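Local atomic coordinates of POSSIBLE NITRATE/NITRITE RESPONSE TRANSCRIPTIONAL REGULATORY PROTEIN NARL (DNA-binding response regulator, LuxR family) (PDB entry 3EUL), a protein that probably acts, once phosphorylated by its partner NarS, as a DNA-binding response regulator that controls genes of aerobic nitrate metabolism in Mycobacterium tuberculosis. Residues Asp63-Tyr69 with Thr90-Ser96; Ala77-Ala81 with Gln106-Ala112. One frame throughout, in Å; residues are numbered along the deposited sequence.

Interaction 1. Residues Asp63-Tyr69 with Thr90-Ser96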
ATOM      1  N   ASP A  63       3.216  -9.512   1.210  1.00 17.41           N
ATOM      2  CA  ASP A  63       3.318  -9.193   2.639  1.00 18.18           C
ATOM      3  C   ASP A  63       2.629  -7.840   2.933  1.00 18.63           C
ATOM      4  O   ASP A  63       1.892  -7.695   3.906  1.00 19.04           O
ATOM      5  CB  ASP A  63       4.795  -9.140   3.044  1.00 18.47           C
ATOM      6  CG  ASP A  63       5.504 -10.462   2.795  1.00 21.09           C
ATOM      7  OD1 ASP A  63       4.963 -11.499   3.256  1.00 25.28           O
ATOM      8  OD2 ASP A  63       6.514 -10.501   2.082  1.00 19.84           O
ATOM      9  N   VAL A  64       2.874  -6.871   2.051  1.00 18.31           N
ATOM     10  CA  VAL A  64       2.348  -5.509   2.161  1.00 18.65           C
ATOM     11  C   VAL A  64       1.829  -5.024   0.803  1.00 19.01           C
ATOM     12  O   VAL A  64       2.418  -5.323  -0.254  1.00 17.38           O
ATOM     13  CB  VAL A  64       3.453  -4.547   2.590  1.00 19.06           C
ATOM     14  CG1 VAL A  64       2.922  -3.097   2.741  1.00 18.04           C
ATOM     15  CG2 VAL A  64       4.041  -4.992   3.870  1.00 19.39           C
ATOM     16  N   ALA A  65       0.712  -4.315   0.832  1.00 18.64           N
ATOM     17  CA  ALA A  65       0.251  -3.573  -0.312  1.00 19.68           C
ATOM     18  C   ALA A  65       0.381  -2.096   0.065  1.00 19.75           C
ATOM     19  O   ALA A  65      -0.158  -1.679   1.096  1.00 21.66           O
ATOM     20  CB  ALA A  65      -1.169  -3.934  -0.658  1.00 18.54           C
ATOM     21  N   LEU A  66       1.157  -1.320  -0.693  1.00 19.18           N
ATOM     22  CA  LEU A  66       1.214   0.117  -0.461  1.00 18.70           C
ATOM     23  C   LEU A  66       0.403   0.861  -1.497  1.00 18.49           C
ATOM     24  O   LEU A  66       0.818   0.946  -2.677  1.00 16.65           O
ATOM     25  CB  LEU A  66       2.671   0.569  -0.513  1.00 18.79           C
ATOM     26  CG  LEU A  66       2.952   2.054  -0.385  1.00 19.01           C
ATOM     27  CD1 LEU A  66       2.411   2.624   0.922  1.00 17.32           C
ATOM     28  CD2 LEU A  66       4.513   2.217  -0.495  1.00 20.99           C
ATOM     29  N   LEU A  67      -0.758   1.403  -1.079  1.00 18.78           N
ATOM     30  CA  LEU A  67      -1.767   1.892  -2.011  1.00 18.77           C
ATOM     31  C   LEU A  67      -2.183   3.344  -1.778  1.00 19.12           C
ATOM     32  O   LEU A  67      -2.396   3.772  -0.640  1.00 18.03           O
ATOM     33  CB  LEU A  67      -3.026   1.064  -1.866  1.00 18.66           C
ATOM     34  CG  LEU A  67      -2.913  -0.443  -2.019  1.00 19.89           C
ATOM     35  CD1 LEU A  67      -4.289  -1.075  -1.852  1.00 16.44           C
ATOM     36  CD2 LEU A  67      -2.301  -0.758  -3.365  1.00 15.42           C
ATOM     37  N   ASP A  68      -2.286   4.111  -2.854  1.00 18.78           N
ATOM     38  CA  ASP A  68      -2.817   5.465  -2.734  1.00 19.92           C
ATOM     39  C   ASP A  68      -4.218   5.392  -2.158  1.00 19.33           C
ATOM     40  O   ASP A  68      -4.999   4.530  -2.537  1.00 19.46           O
ATOM     41  CB  ASP A  68      -2.787   6.135  -4.112  1.00 19.13           C
ATOM     42  CG  ASP A  68      -3.325   7.549  -4.121  1.00 21.94           C
ATOM     43  OD1 ASP A  68      -3.128   8.329  -3.180  1.00 26.09           O
ATOM     44  OD2 ASP A  68      -3.942   7.884  -5.145  1.00 30.83           O
ATOM     45  N   TYR A  69      -4.558   6.292  -1.246  1.00 19.63           N
ATOM     46  CA  TYR A  69      -5.911   6.319  -0.708  1.00 20.76           C
ATOM     47  C   TYR A  69      -6.944   6.530  -1.842  1.00 20.68           C
ATOM     48  O   TYR A  69      -7.953   5.861  -1.878  1.00 19.40           O
ATOM     49  CB  TYR A  69      -6.037   7.377   0.394  1.00 20.33           C
ATOM     50  CG  TYR A  69      -7.423   7.499   0.907  1.00 20.66           C
ATOM     51  CD1 TYR A  69      -8.021   6.469   1.588  1.00 20.37           C
ATOM     52  CD2 TYR A  69      -8.163   8.653   0.687  1.00 20.32           C
ATOM     53  CE1 TYR A  69      -9.320   6.579   2.047  1.00 22.10           C
ATOM     54  CE2 TYR A  69      -9.454   8.768   1.136  1.00 20.50           C
ATOM     55  CZ  TYR A  69     -10.035   7.740   1.793  1.00 20.06           C
ATOM     56  OH  TYR A  69     -11.311   7.884   2.291  1.00 21.14           O
ATOM     57  N   THR A  90      -2.205 -10.221   3.626  1.00 23.60           N
ATOM     58  CA  THR A  90      -1.607  -8.952   3.255  1.00 22.29           C
ATOM     59  C   THR A  90      -1.970  -7.793   4.168  1.00 21.65           C
ATOM     60  O   THR A  90      -3.133  -7.580   4.439  1.00 21.00           O
ATOM     61  CB  THR A  90      -2.054  -8.602   1.834  1.00 22.91           C
ATOM     62  OG1 THR A  90      -1.637  -9.671   0.969  1.00 20.06           O
ATOM     63  CG2 THR A  90      -1.391  -7.290   1.391  1.00 20.31           C
ATOM     64  N   ARG A  91      -0.980  -6.994   4.563  1.00 22.15           N
ATOM     65  CA  ARG A  91      -1.240  -5.741   5.291  1.00 23.58           C
ATOM     66  C   ARG A  91      -1.316  -4.615   4.311  1.00 22.50           C
ATOM     67  O   ARG A  91      -0.437  -4.477   3.468  1.00 24.20           O
ATOM     68  CB  ARG A  91      -0.152  -5.490   6.305  1.00 23.34           C
ATOM     69  CG  ARG A  91      -0.279  -6.476   7.435  1.00 26.34           C
ATOM     70  CD  ARG A  91       0.809  -6.398   8.448  1.00 29.94           C
ATOM     71  NE  ARG A  91       0.929  -5.149   9.217  1.00 36.05           N
ATOM     72  CZ  ARG A  91       0.043  -4.606  10.061  1.00 38.15           C
ATOM     73  NH1 ARG A  91      -1.178  -5.097  10.240  1.00 39.76           N
ATOM     74  NH2 ARG A  91       0.379  -3.486  10.707  1.00 39.40           N
ATOM     75  N   VAL A  92      -2.379  -3.829   4.379  1.00 22.44           N
ATOM     76  CA  VAL A  92      -2.580  -2.737   3.424  1.00 21.78           C
ATOM     77  C   VAL A  92      -2.205  -1.387   4.068  1.00 21.97           C
ATOM     78  O   VAL A  92      -2.892  -0.894   4.982  1.00 22.39           O
ATOM     79  CB  VAL A  92      -4.008  -2.706   2.890  1.00 22.09           C
ATOM     80  CG1 VAL A  92      -4.212  -1.478   1.986  1.00 21.67           C
ATOM     81  CG2 VAL A  92      -4.316  -4.028   2.126  1.00 19.12           C
ATOM     82  N   LEU A  93      -1.121  -0.807   3.570  1.00 21.07           N
ATOM     83  CA  LEU A  93      -0.608   0.484   4.030  1.00 21.22           C
ATOM     84  C   LEU A  93      -1.089   1.531   3.047  1.00 20.73           C
ATOM     85  O   LEU A  93      -0.886   1.399   1.848  1.00 20.22           O
ATOM     86  CB  LEU A  93       0.927   0.393   4.095  1.00 21.63           C
ATOM     87  CG  LEU A  93       1.767   1.353   4.896  1.00 23.04           C
ATOM     88  CD1 LEU A  93       1.375   1.447   6.379  1.00 23.14           C
ATOM     89  CD2 LEU A  93       3.229   0.930   4.751  1.00 21.88           C
ATOM     90  N   LEU A  94      -1.797   2.554   3.519  1.00 20.58           N
ATOM     91  CA  LEU A  94      -2.275   3.597   2.600  1.00 20.77           C
ATOM     92  C   LEU A  94      -1.336   4.806   2.642  1.00 21.49           C
ATOM     93  O   LEU A  94      -0.671   5.090   3.649  1.00 23.05           O
ATOM     94  CB  LEU A  94      -3.724   4.032   2.899  1.00 19.67           C
ATOM     95  CG  LEU A  94      -4.816   2.966   2.832  1.00 20.75           C
ATOM     96  CD1 LEU A  94      -6.222   3.517   3.238  1.00 18.18           C
ATOM     97  CD2 LEU A  94      -4.845   2.220   1.459  1.00 18.49           C
ATOM     98  N   ILE A  95      -1.291   5.510   1.528  1.00 22.10           N
ATOM     99  CA  ILE A  95      -0.539   6.740   1.416  1.00 22.39           C
ATOM    100  C   ILE A  95      -1.422   7.765   0.722  1.00 23.17           C
ATOM    101  O   ILE A  95      -2.177   7.439  -0.190  1.00 21.71           O
ATOM    102  CB  ILE A  95       0.805   6.482   0.691  1.00 21.71           C
ATOM    103  CG1 ILE A  95       1.730   7.699   0.780  1.00 23.80           C
ATOM    104  CG2 ILE A  95       0.566   5.990  -0.793  1.00 22.13           C
ATOM    105  CD1 ILE A  95       3.204   7.353   0.548  1.00 19.01           C
ATOM    106  N   SER A  96      -1.330   9.026   1.143  1.00 23.76           N
ATOM    107  CA  SER A  96      -2.151  10.044   0.530  1.00 25.23           C
ATOM    108  C   SER A  96      -1.588  11.441   0.702  1.00 26.20           C
ATOM    109  O   SER A  96      -0.814  11.715   1.620  1.00 25.14           O
ATOM    110  CB  SER A  96      -3.555  10.004   1.149  1.00 26.05           C
ATOM    111  OG  SER A  96      -4.443  10.771   0.365  1.00 29.14           O
TER
HETATM  112  O   HOH W   1      -4.908   9.744  -2.127  1.00 41.12           O
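Ile95 lies beside Asp68 on the neighbouring strand, its CG2 packed 3.9 Å from Asp68 CA and 3.7 Å from Leu67 O. With CG1 anti to the backbone N (chi1 -170°), CG2 takes the position between the backbone N and the carbonyl carbon, close against strand 64-68. On the same face Leu66 reaches across: its CD1 sits 4.2 Å from Ile95 CB and also meets Leu93 CB, so one methyl fills the step between two side chains of the partner strand. Branched aliphatic residues suit this face, where Ile125, Val129 and Ala128 of helix 122-134 close over Leu66 and Leu93.

Leu93 is held through its backbone as well. Its N donates to Ala65 O (2.8 Å) and its O accepts Leu67 N (2.9 Å), both donors lying nearly on the line of the C=O bond they meet. Val92 and Leu94 point to the other face, toward helices 76-85 and 101-109. There Leu94 divides its two methyls: CD2 lies 4.0 Å from Leu67 CB, while CD1 comes to the edge of the Tyr69 ring, 3.8 Å from Tyr69 CD1.

At the carboxyl ends, a water donates to Asp68 OD1 and is 2.7 Å from Ser96 OG, a hydroxyl that also bonds His98 N. Asp68, unmodified here, is probably the residue that receives the phosphoryl group. Six backbone hydrogen bonds in all join strand 64-68, the central strand of the five-stranded parallel sheet, to its neighbour 91-96, the two linked by a beta-alpha-beta crossover of the CheY-like receiver fold.

Interaction 2. Residues Ala77-Ala81 with Gln106-Ala112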
ATOM      1  N   ALA A  77      -9.189   2.395   1.052  1.00 19.30           N
ATOM      2  CA  ALA A  77      -9.891   1.827   2.235  1.00 18.59           C
ATOM      3  C   ALA A  77     -10.843   0.712   1.869  1.00 17.84           C
ATOM      4  O   ALA A  77     -10.994  -0.230   2.656  1.00 17.38           O
ATOM      5  CB  ALA A  77     -10.635   2.925   3.031  1.00 17.78           C
ATOM      6  N   GLN A  78     -11.514   0.836   0.714  1.00 17.09           N
ATOM      7  CA  GLN A  78     -12.335  -0.248   0.166  1.00 18.13           C
ATOM      8  C   GLN A  78     -11.486  -1.492  -0.117  1.00 17.88           C
ATOM      9  O   GLN A  78     -11.890  -2.612   0.214  1.00 18.26           O
ATOM     10  CB  GLN A  78     -13.081   0.179  -1.098  1.00 18.02           C
ATOM     11  CG  GLN A  78     -13.956   1.366  -0.880  1.00 19.11           C
ATOM     12  CD  GLN A  78     -14.755   1.721  -2.108  1.00 21.46           C
ATOM     13  OE1 GLN A  78     -14.216   2.240  -3.078  1.00 24.71           O
ATOM     14  NE2 GLN A  78     -16.053   1.442  -2.067  1.00 23.52           N
ATOM     15  N   VAL A  79     -10.314  -1.306  -0.691  1.00 17.28           N
ATOM     16  CA  VAL A  79      -9.421  -2.440  -0.890  1.00 18.09           C
ATOM     17  C   VAL A  79      -8.993  -3.018   0.445  1.00 18.01           C
ATOM     18  O   VAL A  79      -9.020  -4.240   0.592  1.00 17.66           O
ATOM     19  CB  VAL A  79      -8.149  -2.089  -1.717  1.00 18.31           C
ATOM     20  CG1 VAL A  79      -7.208  -3.330  -1.852  1.00 17.26           C
ATOM     21  CG2 VAL A  79      -8.496  -1.539  -3.079  1.00 17.04           C
ATOM     22  N   ALA A  80      -8.585  -2.166   1.401  1.00 17.98           N
ATOM     23  CA  ALA A  80      -8.221  -2.655   2.751  1.00 18.17           C
ATOM     24  C   ALA A  80      -9.346  -3.480   3.399  1.00 18.33           C
ATOM     25  O   ALA A  80      -9.117  -4.561   3.982  1.00 17.23           O
ATOM     26  CB  ALA A  80      -7.796  -1.526   3.658  1.00 18.21           C
ATOM     27  N   ALA A  81     -10.577  -2.992   3.270  1.00 18.48           N
ATOM     28  CA  ALA A  81     -11.763  -3.699   3.789  1.00 18.61           C
ATOM     29  C   ALA A  81     -11.961  -5.092   3.191  1.00 18.83           C
ATOM     30  O   ALA A  81     -12.289  -6.065   3.910  1.00 17.97           O
ATOM     31  CB  ALA A  81     -13.034  -2.842   3.503  1.00 18.87           C
ATOM     32  N   GLN A 106     -11.366   6.519   9.607  1.00 16.93           N
ATOM     33  CA  GLN A 106     -12.288   5.610   8.920  1.00 18.11           C
ATOM     34  C   GLN A 106     -11.543   4.537   8.136  1.00 18.54           C
ATOM     35  O   GLN A 106     -11.987   3.385   8.072  1.00 18.19           O
ATOM     36  CB  GLN A 106     -13.186   6.385   7.942  1.00 18.38           C
ATOM     37  CG  GLN A 106     -14.477   5.651   7.512  1.00 20.35           C
ATOM     38  CD  GLN A 106     -14.254   4.354   6.714  1.00 23.71           C
ATOM     39  OE1 GLN A 106     -13.543   4.312   5.701  1.00 28.48           O
ATOM     40  NE2 GLN A 106     -14.922   3.287   7.158  1.00 26.19           N
ATOM     41  N   ALA A 107     -10.419   4.911   7.538  1.00 17.73           N
ATOM     42  CA  ALA A 107      -9.581   3.952   6.822  1.00 18.65           C
ATOM     43  C   ALA A 107      -9.012   2.886   7.738  1.00 19.76           C
ATOM     44  O   ALA A 107      -9.099   1.691   7.417  1.00 19.66           O
ATOM     45  CB  ALA A 107      -8.438   4.704   6.080  1.00 18.35           C
ATOM     46  N   LEU A 108      -8.531   3.305   8.916  1.00 19.64           N
ATOM     47  CA  LEU A 108      -8.012   2.378   9.929  1.00 20.94           C
ATOM     48  C   LEU A 108      -9.124   1.476  10.454  1.00 21.24           C
ATOM     49  O   LEU A 108      -8.925   0.291  10.694  1.00 22.12           O
ATOM     50  CB  LEU A 108      -7.342   3.158  11.082  1.00 20.95           C
ATOM     51  CG  LEU A 108      -6.102   3.984  10.686  1.00 22.82           C
ATOM     52  CD1 LEU A 108      -5.667   4.881  11.839  1.00 22.07           C
ATOM     53  CD2 LEU A 108      -4.961   3.043  10.233  1.00 22.40           C
ATOM     54  N   GLN A 109     -10.302   2.038  10.623  1.00 22.78           N
ATOM     55  CA  GLN A 109     -11.486   1.260  10.950  1.00 24.09           C
ATOM     56  C   GLN A 109     -11.822   0.231   9.871  1.00 24.41           C
ATOM     57  O   GLN A 109     -12.263  -0.856  10.241  1.00 23.64           O
ATOM     58  CB  GLN A 109     -12.708   2.146  11.204  1.00 24.44           C
ATOM     59  CG  GLN A 109     -12.521   3.184  12.344  1.00 27.16           C
ATOM     60  CD  GLN A 109     -12.502   2.600  13.755  1.00 30.78           C
ATOM     61  OE1 GLN A 109     -11.465   2.610  14.425  1.00 34.64           O
ATOM     62  NE2 GLN A 109     -13.663   2.179  14.246  1.00 32.87           N
ATOM     63  N   GLN A 110     -11.603   0.541   8.587  1.00 24.52           N
ATOM     64  CA  GLN A 110     -11.838  -0.426   7.458  1.00 26.05           C
ATOM     65  C   GLN A 110     -10.667  -1.464   7.304  1.00 26.18           C
ATOM     66  O   GLN A 110     -10.686  -2.337   6.428  1.00 27.04           O
ATOM     67  CB  GLN A 110     -12.095   0.281   6.100  1.00 26.18           C
ATOM     68  CG  GLN A 110     -13.421   1.092   5.872  1.00 29.08           C
ATOM     69  CD  GLN A 110     -13.994   1.101   4.374  1.00 30.99           C
ATOM     70  OE1 GLN A 110     -14.106   2.150   3.693  1.00 30.33           O
ATOM     71  NE2 GLN A 110     -14.402  -0.088   3.902  1.00 38.76           N
ATOM     72  N   GLY A 111      -9.651  -1.385   8.154  1.00 25.95           N
ATOM     73  CA  GLY A 111      -8.631  -2.409   8.221  1.00 24.62           C
ATOM     74  C   GLY A 111      -7.293  -2.037   7.628  1.00 24.17           C
ATOM     75  O   GLY A 111      -6.464  -2.900   7.460  1.00 24.13           O
ATOM     76  N   ALA A 112      -7.078  -0.757   7.307  1.00 23.30           N
ATOM     77  CA  ALA A 112      -5.763  -0.292   6.848  1.00 22.93           C
ATOM     78  C   ALA A 112      -4.764  -0.451   7.964  1.00 23.38           C
ATOM     79  O   ALA A 112      -5.061  -0.108   9.113  1.00 23.62           O
ATOM     80  CB  ALA A 112      -5.801   1.174   6.387  1.00 21.59           C
TER
HETATM   81  O   HOH W   2      -6.714  -5.262   5.083  1.00 32.61           O
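Gln110 meets Ala77 and Ala81 because its CG stands beside the backbone N (chi1 -69°) and the chain then bends at chi2, carrying the amide alongside the first turns of helix 76-85. Gly111, with phi 106°, turns the chain out of helix 101-109 in a Schellman motif: Ala112 N bonds Ala107 O, and Gly111 N bonds Leu108 O. Glycine suits this positive phi, at which a CB would be jammed against the carbonyl O of Gln110 and would also point toward helix 76-85, near Ala80 O. Here two neighbouring helices on one face of the alpha/beta receiver fold meet, at the end of the second.

Gln110 CB lies 3.7 Å from Ala77 O and 4.2 Å from Ala81 CB, and the amide carbon CD is likewise near Ala77 O. CB and the flat amide together lie against Ala77 and Ala81, and a long polar side chain suits a seam that is only partly buried.

Alanines let the backbones come close. Ala77 CB is 4.2 Å from Ala107 CB, and Ala80 CB rests 3.8 Å from Ala112 N, next to the chain as it leaves the glycine. Ala81 CA also approaches Gln110 O, as a CA-H...O contact. Beneath them, Val92 touches Ala80, and Leu94 touches Ala112. No direct hydrogen bond crosses the seam, but a water donates to Ala80 O at 2.7 Å and reaches Gly111 O only through a weak bond of 3.4 Å.

How the interactions relate
The centres of interaction 1 and interaction 2 lie about 10 Å apart, and their segments alternate along the chain: 63-69, 77-81, 90-96, 106-112. Strand 64-68, helix 76-85 and strand 91-96 form one beta-alpha-beta unit, and helix 101-109 follows before the outer strand 114-117. Interaction 1 lies in the buried middle of the sheet, and interaction 2 in the helix layer resting on one of its faces. The two touch directly, Leu67 CD1 packing 3.7 Å from Val79 CG1 and Leu94 CD1 3.8 Å from Ala107 CB. Together they build part of the receiver domain, whose probable phosphorylation site, Asp68, ends strand 64-68.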